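Local coordinates for protein putative phosphosugar isomerase (Silicibacter pomeroyi DSS-3, PDB 3FJ1) that is of unproven function but probably binds phosphosugars through its two SIS domains, as in the isomerase half of glucosamine-6-phosphate synthases, at residues E242-P247 / A271-Q276; D275-A278 / T283-A286; L208-R213 / N221-K226. All blocks are in the same frame, centred on the assembly; numbering follows the deposited sequence.

In the fold
All three contacts lie in the C-terminal SIS domain, around the parallel sheet with strand order 235-239, 208-212, 257-259, 284-286, 295-296. Interaction 3 comes first along the chain and sets helix 217-231 on one face of strand 208-212. Interaction 1 follows, joining the loop after strand 235-239 to helix 267-279, and interaction 2 takes over where that helix runs toward strand 284-286. Interactions 1 and 2 share Asp275 and Gln276, their centres about 9 Å apart; interaction 3 is centred about 14 and 15 Å from them. Leu211, on the strand's other face, touches Val243 and Ile277, so helices 217-231 and 267-279 cover opposite sides of the sheet.

Interaction 1: residues E242-P247 / A271-Q276; sequences EVLHGP and AEIADQ
Ile273 is the first residue of helical segment 271-276 to meet the loop 242-247, and it does so with both of its branches. CG2 packs against CG1 of Val243 at 3.9 Å, the two side chains running antiparallel alongside each other. The longer branch ends in CD1, which meets CD1 of Leu244 tip to tip at 4.0 Å. Ile273's chi1 of -67° sets CG1 beside the backbone N and turns CG2 away from that nitrogen, and this division of the branches lets one isoleucine serve two consecutive loop residues.

One turn further on, Gln276 stretches an extended chain obliquely across Leu244. Its OE1 comes to 3.6 Å from Leu244 CD1, a van der Waals approach of an amide oxygen to a methyl group at the more exposed margin of the contact. Leu244 CD1 is thus shared between the isoleucine methyl and the glutamine oxygen. No hydrogen bond links the segments, so side-chain packing alone makes the junction; the loop is drawn together by its own bond from His245 N to Glu242 O, 2.9 Å long.

At the two ends of the loop segment, Glu242 forms a salt bridge with Arg51 of the second subunit, while Pro247 O accepts a hydrogen bond from Gln232 of that subunit. The loop, which follows strand 235-239 and precedes helix 250-253 in the chain, thus faces the second subunit with some residues and helix 267-279 with others, Val243 and Leu244 also resting on Ile277 of the same helix.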
loop_
_atom_site.group_PDB
_atom_site.type_symbol
_atom_site.label_atom_id
_atom_site.label_comp_id
_atom_site.label_asym_id
_atom_site.label_seq_id
_atom_site.Cartn_x
_atom_site.Cartn_y
_atom_site.Cartn_z
ATOM N N GLU A 242 7.721 11.532 -2.460
ATOM C CA GLU A 242 8.589 10.413 -2.776
ATOM C C GLU A 242 8.973 10.289 -4.236
ATOM O O GLU A 242 9.934 9.585 -4.559
ATOM C CB GLU A 242 7.897 9.115 -2.355
ATOM C CG GLU A 242 7.539 9.086 -0.882
ATOM C CD GLU A 242 8.754 9.097 0.047
ATOM O OE1 GLU A 242 9.890 8.774 -0.391
ATOM O OE2 GLU A 242 8.569 9.448 1.230
ATOM N N VAL A 243 8.239 10.963 -5.115
ATOM C CA VAL A 243 8.415 10.770 -6.569
ATOM C C VAL A 243 9.830 11.075 -7.062
ATOM O O VAL A 243 10.327 10.412 -7.985
ATOM C CB VAL A 243 7.360 11.545 -7.374
ATOM C CG1 VAL A 243 7.562 13.063 -7.245
ATOM C CG2 VAL A 243 7.391 11.113 -8.814
ATOM N N LEU A 244 10.497 12.050 -6.451
ATOM C CA LEU A 244 11.858 12.395 -6.870
ATOM C C LEU A 244 12.948 11.505 -6.236
ATOM O O LEU A 244 14.120 11.707 -6.498
ATOM C CB LEU A 244 12.136 13.866 -6.554
ATOM C CG LEU A 244 11.228 14.853 -7.278
ATOM C CD1 LEU A 244 11.509 16.272 -6.808
ATOM C CD2 LEU A 244 11.362 14.719 -8.797
ATOM N N HIS A 245 12.565 10.514 -5.437
ATOM C CA HIS A 245 13.523 9.618 -4.766
ATOM C C HIS A 245 13.297 8.142 -5.073
ATOM O O HIS A 245 13.843 7.292 -4.373
ATOM C CB HIS A 245 13.386 9.802 -3.251
ATOM C CG HIS A 245 13.379 11.232 -2.842
ATOM N ND1 HIS A 245 14.539 11.957 -2.672
ATOM C CD2 HIS A 245 12.358 12.099 -2.645
ATOM C CE1 HIS A 245 14.233 13.206 -2.361
ATOM N NE2 HIS A 245 12.914 13.317 -2.335
ATOM N N GLY A 246 12.476 7.821 -6.075
ATOM C CA GLY A 246 12.149 6.411 -6.368
ATOM C C GLY A 246 13.116 5.727 -7.344
ATOM O O GLY A 246 14.011 6.376 -7.882
ATOM N N PRO A 247 12.931 4.405 -7.574
ATOM C CA PRO A 247 13.744 3.561 -8.477
ATOM C C PRO A 247 13.984 4.097 -9.885
ATOM O O PRO A 247 15.087 3.924 -10.442
ATOM C CB PRO A 247 12.901 2.268 -8.590
ATOM C CG PRO A 247 11.558 2.607 -8.018
ATOM C CD PRO A 247 11.849 3.609 -6.963
ATOM N N ALA A 271 1.920 21.388 -5.095
ATOM C CA ALA A 271 2.224 22.401 -6.105
ATOM C C ALA A 271 3.746 22.626 -6.244
ATOM O O ALA A 271 4.249 22.749 -7.353
ATOM C CB ALA A 271 1.526 23.687 -5.754
ATOM N N GLU A 272 4.457 22.707 -5.116
ATOM C CA GLU A 272 5.895 22.888 -5.091
ATOM C C GLU A 272 6.657 21.793 -5.871
ATOM O O GLU A 272 7.542 22.080 -6.695
ATOM C CB GLU A 272 6.371 22.958 -3.631
ATOM N N ILE A 273 6.324 20.547 -5.602
ATOM C CA ILE A 273 6.954 19.417 -6.308
ATOM C C ILE A 273 6.531 19.401 -7.782
ATOM O O ILE A 273 7.348 19.108 -8.643
ATOM C CB ILE A 273 6.628 18.072 -5.638
ATOM C CG1 ILE A 273 7.292 18.014 -4.262
ATOM C CG2 ILE A 273 7.055 16.883 -6.556
ATOM C CD1 ILE A 273 8.803 17.891 -4.290
ATOM N N ALA A 274 5.269 19.731 -8.064
ATOM C CA ALA A 274 4.771 19.747 -9.435
ATOM C C ALA A 274 5.623 20.736 -10.232
ATOM O O ALA A 274 6.089 20.447 -11.339
ATOM C CB ALA A 274 3.280 20.120 -9.460
ATOM N N ASP A 275 5.848 21.907 -9.649
ATOM C CA ASP A 275 6.673 22.911 -10.299
ATOM C C ASP A 275 8.139 22.474 -10.484
ATOM O O ASP A 275 8.705 22.749 -11.535
ATOM C CB ASP A 275 6.588 24.255 -9.554
ATOM C CG ASP A 275 5.296 25.012 -9.859
ATOM O OD1 ASP A 275 4.613 24.703 -10.852
ATOM O OD2 ASP A 275 4.970 25.963 -9.129
ATOM N N GLN A 276 8.721 21.787 -9.488
ATOM C CA GLN A 276 10.106 21.315 -9.554
ATOM C C GLN A 276 10.290 20.332 -10.707
ATOM O O GLN A 276 11.298 20.383 -11.453
ATOM C CB GLN A 276 10.526 20.625 -8.248
ATOM C CG GLN A 276 10.828 21.562 -7.086
ATOM C CD GLN A 276 11.173 20.805 -5.814
ATOM O OE1 GLN A 276 11.798 19.732 -5.859
ATOM N NE2 GLN A 276 10.722 21.329 -4.667
#

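Interaction 2: residues D275-A278 / T283-A286; sequences DQIA and TVFA
Val284 pushes its CG2 methyl against Ile277, reaching CG2 of that residue at 3.4 Å, closer than carbon atoms usually pack. The two branched side chains are set roughly perpendicular, and the valine methyl also lies 4.0 Å from Ile277 CB. This same methyl serves Ala278: it sits 3.7 Å from Ala278 N and 4.2 Å from Ala278 CB. One strand methyl is therefore set against two successive residues of the helix, and it meets the helix backbone as well as the side chains.

The torsion of Val284 explains the choice of branch. With chi1 at -171°, CG2 lies beside the backbone N and opposite the carbonyl carbon, and from there it is presented to Ile277 and Ala278. The second methyl, CG1, is directed instead to Ala274 O one turn back along the helix. The helix and strand backbones come close here, 5.6 Å separating Ala278 CA from Val284 CA, and the small side chain of Ala278 is consistent with the close approach.

At the same end of the helix, the carboxylate of Asp275 accepts hydrogen bonds from the backbone N atoms of Thr292, Arg293 and Ala294, tying the helix to the loop that leads into strand 295-296. On the far face of strand 284-286, Phe285 packs against helix 196-204. A helix laid over a parallel strand that follows it in sequence is the second half of a beta-alpha-beta crossover, formed here by strand 257-259, helix 267-279 and strand 284-286, the repeating element of the alpha-beta-alpha sandwich of SIS domains.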
loop_
_atom_site.group_PDB
_atom_site.type_symbol
_atom_site.label_atom_id
_atom_site.label_comp_id
_atom_site.label_asym_id
_atom_site.label_seq_id
_atom_site.Cartn_x
_atom_site.Cartn_y
_atom_site.Cartn_z
ATOM N N ASP A 275 5.848 21.907 -9.649
ATOM C CA ASP A 275 6.673 22.911 -10.299
ATOM C C ASP A 275 8.139 22.474 -10.484
ATOM O O ASP A 275 8.705 22.749 -11.535
ATOM C CB ASP A 275 6.588 24.255 -9.554
ATOM C CG ASP A 275 5.296 25.012 -9.859
ATOM O OD1 ASP A 275 4.613 24.703 -10.852
ATOM O OD2 ASP A 275 4.970 25.963 -9.129
ATOM N N GLN A 276 8.721 21.787 -9.488
ATOM C CA GLN A 276 10.106 21.315 -9.554
ATOM C C GLN A 276 10.290 20.332 -10.707
ATOM O O GLN A 276 11.298 20.383 -11.453
ATOM C CB GLN A 276 10.526 20.625 -8.248
ATOM C CG GLN A 276 10.828 21.562 -7.086
ATOM C CD GLN A 276 11.173 20.805 -5.814
ATOM O OE1 GLN A 276 11.798 19.732 -5.859
ATOM N NE2 GLN A 276 10.722 21.329 -4.667
ATOM N N ILE A 277 9.293 19.458 -10.848
ATOM C CA ILE A 277 9.269 18.469 -11.917
ATOM C C ILE A 277 9.181 19.197 -13.284
ATOM O O ILE A 277 9.969 18.902 -14.216
ATOM C CB ILE A 277 8.142 17.445 -11.718
ATOM C CG1 ILE A 277 8.368 16.623 -10.438
ATOM C CG2 ILE A 277 8.050 16.528 -12.944
ATOM C CD1 ILE A 277 7.168 15.828 -10.031
ATOM N N ALA A 278 8.262 20.164 -13.401
ATOM C CA ALA A 278 8.112 20.971 -14.624
ATOM C C ALA A 278 9.388 21.752 -14.956
ATOM O O ALA A 278 9.726 21.932 -16.133
ATOM C CB ALA A 278 6.915 21.938 -14.484
ATOM N N THR A 283 6.417 17.229 -18.606
ATOM C CA THR A 283 5.071 17.691 -18.876
ATOM C C THR A 283 4.244 17.413 -17.630
ATOM O O THR A 283 3.957 16.260 -17.321
ATOM C CB THR A 283 4.480 16.935 -20.044
ATOM O OG1 THR A 283 5.315 17.176 -21.180
ATOM C CG2 THR A 283 3.075 17.411 -20.320
ATOM N N VAL A 284 3.916 18.473 -16.899
ATOM C CA VAL A 284 3.222 18.356 -15.628
ATOM C C VAL A 284 1.985 19.248 -15.545
ATOM O O VAL A 284 2.011 20.420 -15.966
ATOM C CB VAL A 284 4.174 18.720 -14.462
ATOM C CG1 VAL A 284 3.505 18.378 -13.106
ATOM C CG2 VAL A 284 5.508 18.020 -14.628
ATOM N N PHE A 285 0.907 18.668 -15.021
ATOM C CA PHE A 285 -0.379 19.326 -14.814
ATOM C C PHE A 285 -0.755 19.150 -13.344
ATOM O O PHE A 285 -0.394 18.139 -12.722
ATOM C CB PHE A 285 -1.448 18.666 -15.682
ATOM C CG PHE A 285 -1.144 18.651 -17.170
ATOM C CD1 PHE A 285 -0.370 17.633 -17.748
ATOM C CD2 PHE A 285 -1.665 19.636 -17.991
ATOM C CE1 PHE A 285 -0.120 17.628 -19.109
ATOM C CE2 PHE A 285 -1.418 19.628 -19.336
ATOM C CZ PHE A 285 -0.646 18.611 -19.896
ATOM N N ALA A 286 -1.472 20.105 -12.761
ATOM C CA ALA A 286 -1.888 19.947 -11.352
ATOM C C ALA A 286 -3.200 20.643 -11.102
ATOM O O ALA A 286 -3.454 21.672 -11.710
ATOM C CB ALA A 286 -0.809 20.431 -10.398
#

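Interaction 3: residues L208-R213 / N221-K226; sequences LFTLGR and NEAALK
Thr210, on strand 208-212, faces Ala223 and Ala224 of helix 217-231 in the opening half of a beta-alpha-beta unit completed by strand 235-239. Each of its branches meets a different alanine. CG2 packs on Ala223 CB at 4.1 Å, and OG1 lies 3.8 Å from Ala224 CB. Between Thr210 CA and Ala224 CA the distance is 6.4 Å.

With chi1 at 59°, OG1 sits between the backbone N and the carbonyl carbon of its own residue. The buried hydroxyl is satisfied by a hydrogen bond to Ser220 O, just before the helical segment, so the strand is held to the helix by a polar link as well as by packing. Ile313 and Phe316 of helix 308-326 also pack on Ala223.

Further out, Ser53 and Ala151 bring in the N-terminal half of the chain: Glu222 OE1 is hydrogen-bonded to Ser53 OG, and Lys226 NZ to Ser53 OG and Ala151 O. Glu222 OE2 is hydrogen-bonded to Tyr317 OH of helix 308-326. These two charged residues, one turn apart, are joined by a salt bridge in which Lys226 NZ donates to the syn lone pair of Glu222 OE2 at 2.6 Å.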
loop_
_atom_site.group_PDB
_atom_site.type_symbol
_atom_site.label_atom_id
_atom_site.label_comp_id
_atom_site.label_asym_id
_atom_site.label_seq_id
_atom_site.Cartn_x
_atom_site.Cartn_y
_atom_site.Cartn_z
ATOM N N LEU A 208 1.070 7.271 -17.888
ATOM C CA LEU A 208 0.733 8.372 -17.009
ATOM C C LEU A 208 1.269 8.197 -15.610
ATOM O O LEU A 208 1.170 7.122 -15.049
ATOM C CB LEU A 208 -0.783 8.488 -16.943
ATOM C CG LEU A 208 -1.373 9.543 -15.999
ATOM C CD1 LEU A 208 -1.063 10.947 -16.542
ATOM C CD2 LEU A 208 -2.865 9.315 -15.782
ATOM N N PHE A 209 1.824 9.279 -15.044
ATOM C CA PHE A 209 2.182 9.312 -13.645
ATOM C C PHE A 209 1.196 10.207 -12.892
ATOM O O PHE A 209 0.883 11.306 -13.329
ATOM C CB PHE A 209 3.615 9.803 -13.428
ATOM C CG PHE A 209 4.649 8.925 -14.066
ATOM C CD1 PHE A 209 4.863 7.652 -13.585
ATOM C CD2 PHE A 209 5.420 9.388 -15.121
ATOM C CE1 PHE A 209 5.834 6.829 -14.150
ATOM C CE2 PHE A 209 6.380 8.581 -15.708
ATOM C CZ PHE A 209 6.584 7.289 -15.215
ATOM N N THR A 210 0.614 9.676 -11.830
ATOM C CA THR A 210 -0.265 10.464 -10.952
ATOM C C THR A 210 0.443 10.709 -9.616
ATOM O O THR A 210 1.226 9.874 -9.148
ATOM C CB THR A 210 -1.618 9.769 -10.745
ATOM O OG1 THR A 210 -1.409 8.475 -10.158
ATOM C CG2 THR A 210 -2.336 9.636 -12.113
ATOM N N LEU A 211 0.189 11.878 -9.038
ATOM C CA LEU A 211 0.737 12.252 -7.754
ATOM C C LEU A 211 -0.365 12.685 -6.804
ATOM O O LEU A 211 -1.408 13.210 -7.201
ATOM C CB LEU A 211 1.737 13.413 -7.881
ATOM C CG LEU A 211 2.892 13.306 -8.875
ATOM C CD1 LEU A 211 3.772 14.612 -8.789
ATOM C CD2 LEU A 211 3.720 12.081 -8.632
ATOM N N GLY A 212 -0.098 12.475 -5.527
ATOM C CA GLY A 212 -0.961 12.934 -4.459
ATOM C C GLY A 212 -0.080 13.231 -3.250
ATOM O O GLY A 212 1.083 12.883 -3.229
ATOM N N ARG A 213 -0.637 13.910 -2.270
ATOM C CA ARG A 213 0.070 14.198 -1.031
ATOM C C ARG A 213 -0.981 14.243 0.073
ATOM O O ARG A 213 -1.925 15.010 -0.008
ATOM C CB ARG A 213 0.850 15.512 -1.148
ATOM C CG ARG A 213 1.645 15.945 0.097
ATOM C CD ARG A 213 2.694 14.893 0.495
ATOM N NE ARG A 213 3.676 15.394 1.471
ATOM C CZ ARG A 213 4.386 14.601 2.268
ATOM N NH1 ARG A 213 4.192 13.292 2.253
ATOM N NH2 ARG A 213 5.259 15.105 3.125
ATOM N N ASN A 221 -3.990 7.167 -6.386
ATOM C CA ASN A 221 -3.847 5.702 -6.515
ATOM C C ASN A 221 -5.008 5.145 -7.358
ATOM O O ASN A 221 -4.839 4.305 -8.231
ATOM C CB ASN A 221 -3.876 5.025 -5.126
ATOM C CG ASN A 221 -2.629 5.285 -4.307
ATOM O OD1 ASN A 221 -1.650 5.849 -4.810
ATOM N ND2 ASN A 221 -2.651 4.882 -3.049
ATOM N N GLU A 222 -6.206 5.617 -7.058
ATOM C CA GLU A 222 -7.433 5.199 -7.788
ATOM C C GLU A 222 -7.328 5.571 -9.263
ATOM O O GLU A 222 -7.690 4.784 -10.135
ATOM C CB GLU A 222 -8.664 5.872 -7.139
ATOM C CG GLU A 222 -10.024 5.837 -7.909
ATOM C CD GLU A 222 -10.633 4.454 -8.135
ATOM O OE1 GLU A 222 -10.089 3.464 -7.623
ATOM O OE2 GLU A 222 -11.682 4.363 -8.857
ATOM N N ALA A 223 -6.826 6.772 -9.525
ATOM C CA ALA A 223 -6.678 7.284 -10.891
ATOM C C ALA A 223 -5.749 6.378 -11.725
ATOM O O ALA A 223 -6.100 5.980 -12.848
ATOM C CB ALA A 223 -6.170 8.718 -10.858
ATOM N N ALA A 224 -4.590 6.021 -11.169
ATOM C CA ALA A 224 -3.673 5.118 -11.873
ATOM C C ALA A 224 -4.344 3.752 -12.137
ATOM O O ALA A 224 -4.242 3.220 -13.238
ATOM C CB ALA A 224 -2.344 4.963 -11.154
ATOM N N LEU A 225 -5.063 3.224 -11.149
ATOM C CA LEU A 225 -5.756 1.956 -11.304
ATOM C C LEU A 225 -6.742 1.998 -12.473
ATOM O O LEU A 225 -6.681 1.164 -13.391
ATOM C CB LEU A 225 -6.496 1.577 -10.018
ATOM C CG LEU A 225 -7.401 0.339 -10.100
ATOM C CD1 LEU A 225 -6.576 -0.871 -10.577
ATOM C CD2 LEU A 225 -8.114 0.050 -8.784
ATOM N N LYS A 226 -7.631 2.986 -12.446
ATOM C CA LYS A 226 -8.693 3.049 -13.432
ATOM C C LYS A 226 -8.199 3.404 -14.848
ATOM O O LYS A 226 -8.797 2.964 -15.851
ATOM C CB LYS A 226 -9.843 3.935 -12.968
ATOM C CG LYS A 226 -10.495 3.429 -11.662
ATOM C CD LYS A 226 -11.040 1.987 -11.752
ATOM C CE LYS A 226 -11.636 1.469 -10.389
ATOM N NZ LYS A 226 -12.792 2.217 -9.835
#